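PDB 1M22: peptide amidase from Stenotrophomonas maltophilia, which probably hydrolyses amide bonds as a member of the amidase signature family, working through a serine nucleophile. Local coordinates for residues 85-90 / 125-130; 50-55 / 144-149; 93-98 / 105-110; 182-187 / 222-227. All blocks are in the same frame, centred on the assembly; numbering follows the deposited sequence.

Interaction 1 (85-90 / 125-130); sequences LKDNIN and LGKTNL
Lys-127 reaches from strand 123-128 across the end of strand 82-86, its chain curled back by three bends beyond CG. Its CB lies 3.5 Å from Asp-87 OD1, and CG stays close to the same oxygen. CD lies near Leu-85 O and CB, and CE comes 3.2 Å from Ile-89 O. NZ has two firm partners across the contact: a salt bridge to Asp-87 OD1 at 2.9 Å, where OD1 offers its anti lone pair, and Ile-89 O at 2.8 Å; a weak bond to Ala-95 O adds to these. A long, flexible ammonium side chain suits a place between the two oxygens. Asp-87 OD2 is held by Ser-97 OG.

The backbones pair in parallel. Leu-85 N donates to Gly-126 O, Thr-128 N to Leu-85 O at 2.8 Å, and Asp-87 N to Thr-128 O. Lys-86 passes Leu-130 at about a right angle, its CE 3.7 Å from Leu-130 CD1. With CG anti to the backbone N (chi1 -177°) and the rest of the chain extended, NZ reaches Ser-165, Ser-166 and Thr-184. These are neighbouring strands of a beta-alpha-beta unit with helix 112-119 as its crossover, carrying the catalytic lysine of the amidase signature fold.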
loop_
_atom_site.group_PDB
_atom_site.type_symbol
_atom_site.label_atom_id
_atom_site.label_comp_id
_atom_site.label_asym_id
_atom_site.label_seq_id
_atom_site.Cartn_x
_atom_site.Cartn_y
_atom_site.Cartn_z
ATOM N N LEU A 85 -3.954 9.992 0.840
ATOM C CA LEU A 85 -4.732 8.831 0.408
ATOM C C LEU A 85 -4.569 8.532 -1.076
ATOM O O LEU A 85 -4.692 9.436 -1.902
ATOM C CB LEU A 85 -6.221 9.083 0.659
ATOM C CG LEU A 85 -6.701 9.434 2.065
ATOM C CD1 LEU A 85 -8.128 9.951 1.991
ATOM C CD2 LEU A 85 -6.609 8.212 2.964
ATOM N N LYS A 86 -4.309 7.273 -1.418
ATOM C CA LYS A 86 -4.189 6.874 -2.820
ATOM C C LYS A 86 -5.482 7.313 -3.523
ATOM O O LYS A 86 -6.577 7.168 -2.969
ATOM C CB LYS A 86 -4.017 5.359 -2.910
ATOM C CG LYS A 86 -3.806 4.814 -4.313
ATOM C CD LYS A 86 -3.500 3.325 -4.233
ATOM C CE LYS A 86 -3.245 2.695 -5.593
ATOM N NZ LYS A 86 -2.898 1.252 -5.454
ATOM N N ASP A 87 -5.364 7.824 -4.749
ATOM C CA ASP A 87 -6.536 8.331 -5.446
ATOM C C ASP A 87 -7.573 7.361 -5.991
ATOM O O ASP A 87 -8.292 7.682 -6.942
ATOM C CB ASP A 87 -6.128 9.327 -6.536
ATOM C CG ASP A 87 -7.277 10.237 -6.943
ATOM O OD1 ASP A 87 -8.042 10.667 -6.049
ATOM O OD2 ASP A 87 -7.414 10.528 -8.147
ATOM N N ASN A 88 -7.644 6.168 -5.410
ATOM C CA ASN A 88 -8.709 5.241 -5.773
ATOM C C ASN A 88 -9.611 5.088 -4.538
ATOM O O ASN A 88 -10.584 4.336 -4.552
ATOM C CB ASN A 88 -8.180 3.875 -6.259
ATOM C CG ASN A 88 -7.278 3.178 -5.260
ATOM O OD1 ASN A 88 -6.883 3.744 -4.245
ATOM N ND2 ASN A 88 -6.936 1.930 -5.563
ATOM N N ILE A 89 -9.291 5.844 -3.486
ATOM C CA ILE A 89 -10.049 5.828 -2.230
ATOM C C ILE A 89 -10.923 7.086 -2.140
ATOM O O ILE A 89 -10.412 8.206 -2.167
ATOM C CB ILE A 89 -9.091 5.799 -1.009
ATOM C CG1 ILE A 89 -8.176 4.572 -1.089
ATOM C CG2 ILE A 89 -9.896 5.804 0.291
ATOM C CD1 ILE A 89 -7.056 4.555 -0.054
ATOM N N ASN A 90 -12.237 6.902 -2.031
ATOM C CA ASN A 90 -13.169 8.029 -1.949
ATOM C C ASN A 90 -12.899 8.921 -0.741
ATOM O O ASN A 90 -12.757 8.433 0.380
ATOM C CB ASN A 90 -14.618 7.532 -1.859
ATOM C CG ASN A 90 -15.075 6.789 -3.100
ATOM O OD1 ASN A 90 -14.349 6.676 -4.084
ATOM N ND2 ASN A 90 -16.304 6.279 -3.055
ATOM N N LEU A 125 -4.485 15.536 3.850
ATOM C CA LEU A 125 -3.761 16.543 3.079
ATOM C C LEU A 125 -4.167 16.542 1.612
ATOM O O LEU A 125 -4.156 17.585 0.956
ATOM C CB LEU A 125 -2.253 16.302 3.155
ATOM C CG LEU A 125 -1.497 16.609 4.446
ATOM C CD1 LEU A 125 -0.067 16.104 4.313
ATOM C CD2 LEU A 125 -1.510 18.108 4.720
ATOM N N GLY A 126 -4.511 15.365 1.100
ATOM C CA GLY A 126 -4.890 15.248 -0.293
ATOM C C GLY A 126 -4.819 13.817 -0.781
ATOM O O GLY A 126 -4.774 12.881 0.023
ATOM N N LYS A 127 -4.793 13.656 -2.101
ATOM C CA LYS A 127 -4.754 12.347 -2.744
ATOM C C LYS A 127 -3.440 12.142 -3.487
ATOM O O LYS A 127 -2.859 13.094 -4.009
ATOM C CB LYS A 127 -5.913 12.222 -3.739
ATOM C CG LYS A 127 -7.271 12.666 -3.203
ATOM C CD LYS A 127 -7.742 11.812 -2.033
ATOM C CE LYS A 127 -8.076 10.393 -2.466
ATOM N NZ LYS A 127 -9.215 10.337 -3.433
ATOM N N THR A 128 -2.975 10.897 -3.543
ATOM C CA THR A 128 -1.730 10.587 -4.230
ATOM C C THR A 128 -1.927 9.889 -5.568
ATOM O O THR A 128 -2.891 9.142 -5.775
ATOM C CB THR A 128 -0.807 9.718 -3.357
ATOM O OG1 THR A 128 -1.542 8.592 -2.858
ATOM C CG2 THR A 128 -0.257 10.535 -2.198
ATOM N N ASN A 129 -0.998 10.146 -6.478
ATOM C CA ASN A 129 -1.043 9.557 -7.803
ATOM C C ASN A 129 -0.831 8.052 -7.732
ATOM O O ASN A 129 -0.265 7.527 -6.768
ATOM C CB ASN A 129 0.020 10.211 -8.696
ATOM C CG ASN A 129 -0.161 9.879 -10.162
ATOM O OD1 ASN A 129 -1.283 9.781 -10.652
ATOM N ND2 ASN A 129 0.950 9.733 -10.877
ATOM N N LEU A 130 -1.289 7.362 -8.767
ATOM C CA LEU A 130 -1.178 5.916 -8.847
ATOM C C LEU A 130 -1.136 5.514 -10.309
ATOM O O LEU A 130 -1.517 6.296 -11.186
ATOM C CB LEU A 130 -2.408 5.255 -8.210
ATOM C CG LEU A 130 -3.750 5.525 -8.913
ATOM C CD1 LEU A 130 -4.767 4.466 -8.515
ATOM C CD2 LEU A 130 -4.261 6.921 -8.566
#

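Interaction 2 (50-55 / 144-149); sequences AVIELN and GWSARG
Arg-148 and Glu-53 form the ionic part of this contact: Arg-148 NH2 donates to Glu-53 OE1 at 2.9 Å. The oxygen lies at the edge of the guanidinium, near its plane, yet the donor stands well above the carboxylate plane. The two flat groups are turned 83° apart, which does not suit a two-pronged, coplanar pair. The extended arginine, with CG anti to the backbone N (chi1 180°), has the length to span the gap.

A water adds a second link: it accepts from Arg-148 NH1 at 2.9 Å and lies 2.6 Å from Glu-53 OE1, to which it can donate. OE1 also receives Ala-95 N, while NH1 is hydrogen-bonded to Ser-97 OG.

Van der Waals packing belongs to Ile-52, which crosses Arg-148 at about a right angle. Its CD1 lies 3.8 Å from Arg-148 CG and 3.7 Å from Gly-149 N, where the bare glycine leaves room for the methyl. Ser-146 OG accepts from Gly-149 N in an ST motif and is hydrogen-bonded to Asn-129 OD1.

Ile-52 and Glu-53 form a classic bulge opposite Lys-127. The contact joins edge strand 51-54 of the large sheet, beside strand 123-128 and helix 27-43, to the turn between short strands 145-146 and 150-151.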
loop_
_atom_site.group_PDB
_atom_site.type_symbol
_atom_site.label_atom_id
_atom_site.label_comp_id
_atom_site.label_asym_id
_atom_site.label_seq_id
_atom_site.Cartn_x
_atom_site.Cartn_y
_atom_site.Cartn_z
ATOM N N ALA A 50 3.913 13.163 -6.656
ATOM C CA ALA A 50 3.319 12.127 -5.821
ATOM C C ALA A 50 1.883 12.493 -5.447
ATOM O O ALA A 50 1.045 11.615 -5.237
ATOM C CB ALA A 50 4.147 11.937 -4.560
ATOM N N VAL A 51 1.603 13.791 -5.369
ATOM C CA VAL A 51 0.284 14.283 -4.988
ATOM C C VAL A 51 -0.520 14.734 -6.201
ATOM O O VAL A 51 -0.155 15.696 -6.879
ATOM C CB VAL A 51 0.424 15.453 -3.991
ATOM C CG1 VAL A 51 -0.942 15.964 -3.586
ATOM C CG2 VAL A 51 1.197 14.990 -2.766
ATOM N N ILE A 52 -1.623 14.040 -6.462
ATOM C CA ILE A 52 -2.469 14.344 -7.609
ATOM C C ILE A 52 -3.497 15.445 -7.318
ATOM O O ILE A 52 -3.925 16.153 -8.230
ATOM C CB ILE A 52 -3.152 13.037 -8.118
ATOM C CG1 ILE A 52 -3.813 13.275 -9.475
ATOM C CG2 ILE A 52 -4.148 12.524 -7.088
ATOM C CD1 ILE A 52 -4.324 12.002 -10.135
ATOM N N GLU A 53 -3.885 15.603 -6.055
ATOM C CA GLU A 53 -4.839 16.649 -5.687
ATOM C C GLU A 53 -4.735 16.998 -4.214
ATOM O O GLU A 53 -4.668 16.115 -3.360
ATOM C CB GLU A 53 -6.285 16.224 -5.999
ATOM C CG GLU A 53 -7.293 17.375 -5.857
ATOM C CD GLU A 53 -8.748 16.954 -6.038
ATOM O OE1 GLU A 53 -9.007 15.826 -6.501
ATOM O OE2 GLU A 53 -9.640 17.771 -5.720
ATOM N N LEU A 54 -4.717 18.290 -3.915
ATOM C CA LEU A 54 -4.647 18.743 -2.534
ATOM C C LEU A 54 -6.063 18.881 -1.997
ATOM O O LEU A 54 -7.000 19.151 -2.749
ATOM C CB LEU A 54 -3.944 20.100 -2.445
ATOM C CG LEU A 54 -2.455 20.132 -2.789
ATOM C CD1 LEU A 54 -1.969 21.571 -2.833
ATOM C CD2 LEU A 54 -1.677 19.333 -1.756
ATOM N N ASN A 55 -6.217 18.679 -0.694
ATOM C CA ASN A 55 -7.516 18.822 -0.062
ATOM C C ASN A 55 -7.692 20.301 0.262
ATOM O O ASN A 55 -6.948 20.856 1.068
ATOM C CB ASN A 55 -7.578 17.995 1.223
ATOM C CG ASN A 55 -8.870 18.204 1.988
ATOM O OD1 ASN A 55 -9.823 18.786 1.468
ATOM N ND2 ASN A 55 -8.912 17.722 3.223
ATOM N N GLY A 144 3.384 4.073 -12.010
ATOM C CA GLY A 144 3.371 5.434 -11.512
ATOM C C GLY A 144 2.848 6.492 -12.463
ATOM O O GLY A 144 2.903 7.680 -12.149
ATOM N N TRP A 145 2.347 6.076 -13.621
ATOM C CA TRP A 145 1.812 7.029 -14.586
ATOM C C TRP A 145 0.294 6.990 -14.681
ATOM O O TRP A 145 -0.315 5.921 -14.646
ATOM C CB TRP A 145 2.365 6.764 -15.992
ATOM C CG TRP A 145 1.786 7.709 -17.024
ATOM C CD1 TRP A 145 2.261 8.946 -17.359
ATOM C CD2 TRP A 145 0.567 7.534 -17.762
ATOM N NE1 TRP A 145 1.410 9.554 -18.254
ATOM C CE2 TRP A 145 0.363 8.712 -18.517
ATOM C CE3 TRP A 145 -0.376 6.500 -17.853
ATOM C CZ2 TRP A 145 -0.746 8.883 -19.355
ATOM C CZ3 TRP A 145 -1.480 6.672 -18.689
ATOM C CH2 TRP A 145 -1.652 7.858 -19.426
ATOM N N SER A 146 -0.309 8.168 -14.802
ATOM C CA SER A 146 -1.748 8.281 -15.006
ATOM C C SER A 146 -1.953 9.534 -15.856
ATOM O O SER A 146 -1.115 10.440 -15.852
ATOM C CB SER A 146 -2.515 8.382 -13.679
ATOM O OG SER A 146 -2.369 9.648 -13.070
ATOM N N ALA A 147 -3.050 9.582 -16.599
ATOM C CA ALA A 147 -3.307 10.733 -17.452
ATOM C C ALA A 147 -3.548 12.002 -16.643
ATOM O O ALA A 147 -3.107 13.086 -17.027
ATOM C CB ALA A 147 -4.502 10.454 -18.356
ATOM N N ARG A 148 -4.235 11.866 -15.514
ATOM C CA ARG A 148 -4.535 13.021 -14.680
ATOM C C ARG A 148 -3.379 13.454 -13.784
ATOM O O ARG A 148 -3.205 14.646 -13.528
ATOM C CB ARG A 148 -5.774 12.735 -13.825
ATOM C CG ARG A 148 -6.180 13.873 -12.908
ATOM C CD ARG A 148 -7.583 13.668 -12.353
ATOM N NE ARG A 148 -7.960 14.723 -11.416
ATOM C CZ ARG A 148 -7.938 14.598 -10.093
ATOM N NH1 ARG A 148 -7.563 13.455 -9.535
ATOM N NH2 ARG A 148 -8.281 15.621 -9.324
ATOM N N GLY A 149 -2.584 12.498 -13.317
ATOM C CA GLY A 149 -1.484 12.841 -12.428
ATOM C C GLY A 149 -0.093 12.869 -13.029
ATOM O O GLY A 149 0.860 13.292 -12.376
HETATM O O HOH W 1 -7.958 13.414 -6.700
#

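Interaction 3 (93-98 / 105-110); sequences PMATSA and GFRPDD
Phe-106 meets Thr-96 through both backbone and ring. Its O accepts from Thr-96 N at 3.0 Å, with the N-H lying nearly along the C=O axis, and also receives a CA-H...O contact from Ala-95, whose small side chain lets the chains approach closely. With CG anti to the backbone N (chi1 173°), the ring presents its edge to Thr-96 O, and CD2 lies 3.4 Å from that oxygen. Thr-96 O is buried without a hydrogen-bonding partner.

Arg-107 follows, laying its aliphatic stem along the other chain: CB is 3.5 Å from Met-94 O, CG packs on Ala-95 CA, and CD comes 3.3 Å from Pro-93 O. The long methylenes suit this place, where they lie over backbone carbonyls.

Pro-108 then sets CD over the centre of the Phe-106 ring, 3.5 Å above its plane, and brings CG 3.8 Å from Thr-96 OG1. A water lies within hydrogen-bonding distance of Pro-108 O, Met-94 O and Thr-96 OG1, 2.8 Å from the last. Tyr-337 of helix 319-340 touches Thr-96, Phe-106 and Pro-108.

The arrangement is an irregular, water-bridged loop pair within the long connection of a beta-alpha-beta crossover, between strand 82-86 and helix 112-119.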
loop_
_atom_site.group_PDB
_atom_site.type_symbol
_atom_site.label_atom_id
_atom_site.label_comp_id
_atom_site.label_asym_id
_atom_site.label_seq_id
_atom_site.Cartn_x
_atom_site.Cartn_y
_atom_site.Cartn_z
ATOM N N PRO A 93 -13.655 16.594 0.049
ATOM C CA PRO A 93 -14.378 17.085 -1.128
ATOM C C PRO A 93 -13.571 16.950 -2.418
ATOM O O PRO A 93 -13.880 17.587 -3.425
ATOM C CB PRO A 93 -14.623 18.541 -0.771
ATOM C CG PRO A 93 -13.312 18.911 -0.147
ATOM C CD PRO A 93 -12.982 17.711 0.741
ATOM N N MET A 94 -12.535 16.123 -2.383
ATOM C CA MET A 94 -11.680 15.916 -3.543
ATOM C C MET A 94 -12.296 14.920 -4.512
ATOM O O MET A 94 -13.260 14.228 -4.188
ATOM C CB MET A 94 -10.320 15.390 -3.092
ATOM C CG MET A 94 -9.627 16.275 -2.074
ATOM S SD MET A 94 -8.515 15.345 -1.007
ATOM C CE MET A 94 -9.647 14.876 0.302
ATOM N N ALA A 95 -11.741 14.858 -5.713
ATOM C CA ALA A 95 -12.226 13.906 -6.692
ATOM C C ALA A 95 -11.530 12.588 -6.386
ATOM O O ALA A 95 -10.540 12.556 -5.655
ATOM C CB ALA A 95 -11.873 14.368 -8.101
ATOM N N THR A 96 -12.076 11.502 -6.917
ATOM C CA THR A 96 -11.480 10.179 -6.767
ATOM C C THR A 96 -11.471 9.703 -8.212
ATOM O O THR A 96 -12.476 9.224 -8.730
ATOM C CB THR A 96 -12.335 9.258 -5.878
ATOM O OG1 THR A 96 -12.383 9.797 -4.549
ATOM C CG2 THR A 96 -11.722 7.864 -5.817
ATOM N N SER A 97 -10.320 9.850 -8.858
ATOM C CA SER A 97 -10.194 9.539 -10.276
ATOM C C SER A 97 -9.491 8.268 -10.707
ATOM O O SER A 97 -9.576 7.896 -11.881
ATOM C CB SER A 97 -9.484 10.699 -10.974
ATOM O OG SER A 97 -8.110 10.746 -10.603
ATOM N N ALA A 98 -8.795 7.607 -9.787
ATOM C CA ALA A 98 -8.022 6.418 -10.128
ATOM C C ALA A 98 -6.974 6.845 -11.166
ATOM O O ALA A 98 -6.419 6.010 -11.878
ATOM C CB ALA A 98 -8.923 5.326 -10.704
ATOM N N GLY A 105 -13.930 14.953 -12.438
ATOM C CA GLY A 105 -14.933 15.764 -11.768
ATOM C C GLY A 105 -15.864 14.956 -10.883
ATOM O O GLY A 105 -16.918 15.432 -10.458
ATOM N N PHE A 106 -15.462 13.721 -10.605
ATOM C CA PHE A 106 -16.233 12.800 -9.780
ATOM C C PHE A 106 -15.752 12.916 -8.331
ATOM O O PHE A 106 -14.616 12.558 -8.016
ATOM C CB PHE A 106 -16.033 11.386 -10.332
ATOM C CG PHE A 106 -16.629 10.300 -9.489
ATOM C CD1 PHE A 106 -17.985 10.289 -9.183
ATOM C CD2 PHE A 106 -15.831 9.258 -9.034
ATOM C CE1 PHE A 106 -18.535 9.248 -8.435
ATOM C CE2 PHE A 106 -16.368 8.220 -8.290
ATOM C CZ PHE A 106 -17.722 8.213 -7.990
ATOM N N ARG A 107 -16.620 13.416 -7.453
ATOM C CA ARG A 107 -16.262 13.625 -6.050
ATOM C C ARG A 107 -17.195 12.935 -5.055
ATOM O O ARG A 107 -18.022 13.582 -4.408
ATOM C CB ARG A 107 -16.228 15.130 -5.760
ATOM C CG ARG A 107 -15.396 15.924 -6.755
ATOM C CD ARG A 107 -15.371 17.405 -6.410
ATOM N NE ARG A 107 -14.594 18.178 -7.374
ATOM C CZ ARG A 107 -15.002 18.472 -8.605
ATOM N NH1 ARG A 107 -16.188 18.060 -9.032
ATOM N NH2 ARG A 107 -14.222 19.178 -9.412
ATOM N N PRO A 108 -17.067 11.608 -4.913
ATOM C CA PRO A 108 -17.900 10.827 -3.992
ATOM C C PRO A 108 -17.604 11.054 -2.508
ATOM O O PRO A 108 -16.551 11.574 -2.141
ATOM C CB PRO A 108 -17.622 9.390 -4.418
ATOM C CG PRO A 108 -16.194 9.452 -4.873
ATOM C CD PRO A 108 -16.158 10.733 -5.674
ATOM N N ASP A 109 -18.547 10.648 -1.663
ATOM C CA ASP A 109 -18.409 10.787 -0.217
ATOM C C ASP A 109 -17.334 9.850 0.326
ATOM O O ASP A 109 -16.963 8.875 -0.327
ATOM C CB ASP A 109 -19.743 10.487 0.472
ATOM C CG ASP A 109 -20.870 11.366 -0.033
ATOM O OD1 ASP A 109 -20.710 12.603 -0.015
ATOM O OD2 ASP A 109 -21.914 10.817 -0.443
ATOM N N ASP A 110 -16.861 10.149 1.533
ATOM C CA ASP A 110 -15.813 9.377 2.204
ATOM C C ASP A 110 -15.983 7.863 2.256
ATOM O O ASP A 110 -17.057 7.357 2.578
ATOM C CB ASP A 110 -15.652 9.844 3.654
ATOM C CG ASP A 110 -15.051 11.229 3.771
ATOM O OD1 ASP A 110 -14.758 11.850 2.733
ATOM O OD2 ASP A 110 -14.870 11.693 4.917
HETATM O O HOH W 2 -14.014 11.755 -3.418
#

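Interaction 4 (182-187 / 222-227); sequences IGTETD and DTAGPM
Gly-183 and Gly-225 face each other as a hydrogen-bonded pair in the antiparallel part of the mixed, eleven-stranded amidase sheet, where strands 180-185 and 223-228 are neighbours. Gly-183 N donates to Gly-225 O at 2.9 Å with an almost linear N-H...O angle of 175°. The return bond, Gly-225 N to Gly-183 O, meets its acceptor from above the carbonyl plane. A second hydrogen-bonded pair, Glu-185 with Thr-223, continues the ladder through Glu-185 N to Thr-223 O at 2.8 Å.

Packing is tight around the glycines. Met-227 SD lies 3.8 Å from Gly-183 CA, over the face where glycine carries no side chain. Between the hydrogen-bonded pairs, Thr-184 and Ala-224 bring their CA atoms to 4.0 Å; the small alanine methyl is consistent with this closeness. On that same face Thr-184 OG1 meets Lys-86 and Asn-88, so the pair borders the catalytic lysine.

Side-chain packing is looser on either side of this centre, although the contact is buried throughout. The apolar contact of Ile-182 CG2 with Ala-224 CB is loose at 4.1 Å, although CG2 lies 3.7 Å from Gly-225 O; Ile-182 also touches Ile-89 and Val-237. Glu-185 leads its carboxylate away to Ile-190 N and Val-191 N, next to Ser-189. Beyond the last strand pair, side chains take over from the backbone. Thr-186 OG1, anti to the carbonyl carbon (chi1 -64°), is placed alongside Asp-222 and donates to Asp-222 OD1 at 2.7 Å from above the carboxylate plane.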
loop_
_atom_site.group_PDB
_atom_site.type_symbol
_atom_site.label_atom_id
_atom_site.label_comp_id
_atom_site.label_asym_id
_atom_site.label_seq_id
_atom_site.Cartn_x
_atom_site.Cartn_y
_atom_site.Cartn_z
ATOM N N ILE A 182 -2.031 6.043 2.880
ATOM C CA ILE A 182 -2.793 4.822 2.665
ATOM C C ILE A 182 -2.640 4.417 1.204
ATOM O O ILE A 182 -2.748 5.254 0.296
ATOM C CB ILE A 182 -4.310 5.012 2.932
ATOM C CG1 ILE A 182 -4.550 5.590 4.328
ATOM C CG2 ILE A 182 -5.027 3.673 2.785
ATOM C CD1 ILE A 182 -4.071 4.708 5.456
ATOM N N GLY A 183 -2.371 3.137 0.984
ATOM C CA GLY A 183 -2.266 2.624 -0.368
ATOM C C GLY A 183 -3.232 1.460 -0.482
ATOM O O GLY A 183 -3.992 1.192 0.449
ATOM N N THR A 184 -3.240 0.791 -1.631
ATOM C CA THR A 184 -4.084 -0.387 -1.812
ATOM C C THR A 184 -3.281 -1.416 -2.587
ATOM O O THR A 184 -2.374 -1.070 -3.348
ATOM C CB THR A 184 -5.416 -0.115 -2.589
ATOM O OG1 THR A 184 -5.140 0.097 -3.979
ATOM C CG2 THR A 184 -6.154 1.077 -2.015
ATOM N N GLU A 185 -3.600 -2.685 -2.369
ATOM C CA GLU A 185 -2.909 -3.755 -3.062
ATOM C C GLU A 185 -3.868 -4.812 -3.576
ATOM O O GLU A 185 -4.834 -5.184 -2.902
ATOM C CB GLU A 185 -1.870 -4.436 -2.152
ATOM C CG GLU A 185 -1.188 -5.639 -2.833
ATOM C CD GLU A 185 0.188 -5.998 -2.272
ATOM O OE1 GLU A 185 0.889 -5.107 -1.740
ATOM O OE2 GLU A 185 0.584 -7.179 -2.395
ATOM N N THR A 186 -3.595 -5.270 -4.790
ATOM C CA THR A 186 -4.349 -6.343 -5.417
ATOM C C THR A 186 -3.287 -7.440 -5.564
ATOM O O THR A 186 -3.514 -8.591 -5.207
ATOM C CB THR A 186 -4.928 -5.898 -6.765
ATOM O OG1 THR A 186 -5.870 -4.840 -6.534
ATOM C CG2 THR A 186 -5.634 -7.059 -7.453
ATOM N N ASP A 187 -2.118 -7.065 -6.077
ATOM C CA ASP A 187 -0.985 -7.984 -6.178
ATOM C C ASP A 187 0.317 -7.188 -6.296
ATOM O O ASP A 187 0.765 -6.852 -7.398
ATOM C CB ASP A 187 -1.104 -8.956 -7.357
ATOM C CG ASP A 187 -0.084 -10.090 -7.268
ATOM O OD1 ASP A 187 1.015 -9.866 -6.718
ATOM O OD2 ASP A 187 -0.366 -11.210 -7.743
ATOM N N ASP A 222 -8.232 -7.483 -3.123
ATOM C CA ASP A 222 -8.081 -6.072 -2.778
ATOM C C ASP A 222 -8.073 -5.734 -1.300
ATOM O O ASP A 222 -8.842 -6.283 -0.520
ATOM C CB ASP A 222 -9.225 -5.238 -3.363
ATOM C CG ASP A 222 -9.095 -4.967 -4.850
ATOM O OD1 ASP A 222 -8.259 -5.585 -5.536
ATOM O OD2 ASP A 222 -9.874 -4.112 -5.330
ATOM N N THR A 223 -7.206 -4.803 -0.926
ATOM C CA THR A 223 -7.207 -4.282 0.429
ATOM C C THR A 223 -6.366 -3.035 0.543
ATOM O O THR A 223 -5.336 -2.892 -0.121
ATOM C CB THR A 223 -6.722 -5.278 1.504
ATOM O OG1 THR A 223 -6.879 -4.669 2.797
ATOM C CG2 THR A 223 -5.262 -5.642 1.301
ATOM N N ALA A 224 -6.839 -2.113 1.366
ATOM C CA ALA A 224 -6.102 -0.896 1.635
ATOM C C ALA A 224 -5.109 -1.278 2.727
ATOM O O ALA A 224 -5.270 -2.296 3.413
ATOM C CB ALA A 224 -7.037 0.198 2.130
ATOM N N GLY A 225 -4.075 -0.468 2.887
ATOM C CA GLY A 225 -3.084 -0.749 3.903
ATOM C C GLY A 225 -2.218 0.465 4.139
ATOM O O GLY A 225 -2.130 1.345 3.280
ATOM N N PRO A 226 -1.554 0.541 5.295
ATOM C CA PRO A 226 -0.695 1.680 5.615
ATOM C C PRO A 226 0.674 1.657 4.954
ATOM O O PRO A 226 1.230 0.598 4.658
ATOM C CB PRO A 226 -0.586 1.600 7.131
ATOM C CG PRO A 226 -0.553 0.123 7.365
ATOM C CD PRO A 226 -1.634 -0.396 6.430
ATOM N N MET A 227 1.199 2.852 4.725
ATOM C CA MET A 227 2.526 3.049 4.165
ATOM C C MET A 227 3.118 4.125 5.071
ATOM O O MET A 227 2.513 5.178 5.295
ATOM C CB MET A 227 2.413 3.470 2.702
ATOM C CG MET A 227 1.735 2.361 1.890
ATOM S SD MET A 227 1.485 2.649 0.132
ATOM C CE MET A 227 3.065 2.114 -0.548
#

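Interactions 1, 2 and 4 all reach the large sheet, and interaction 3, in the loops after strand 82-86, touches interaction 1 through Asp-87 O to Ala-98 N, 2.9 Å. Along the chain, interaction 3 is nested within interaction 1, itself nested within interaction 2. Ser-97 connects all three, with its OG 2.6 Å from Asp-87 OD2 and 3.0 Å from Arg-148 NH1. Lys-127 N to Glu-53 O, 2.8 Å, joins interaction 1 to interaction 2. Interactions 1 and 4 meet at the active site: Lys-86 NZ is 2.9 Å from Thr-184 OG1, within the site completed by Ser-165 and Ser-189. Interactions 2 and 3 stand farther back, their centres about 17 and 18 Å from that of interaction 4.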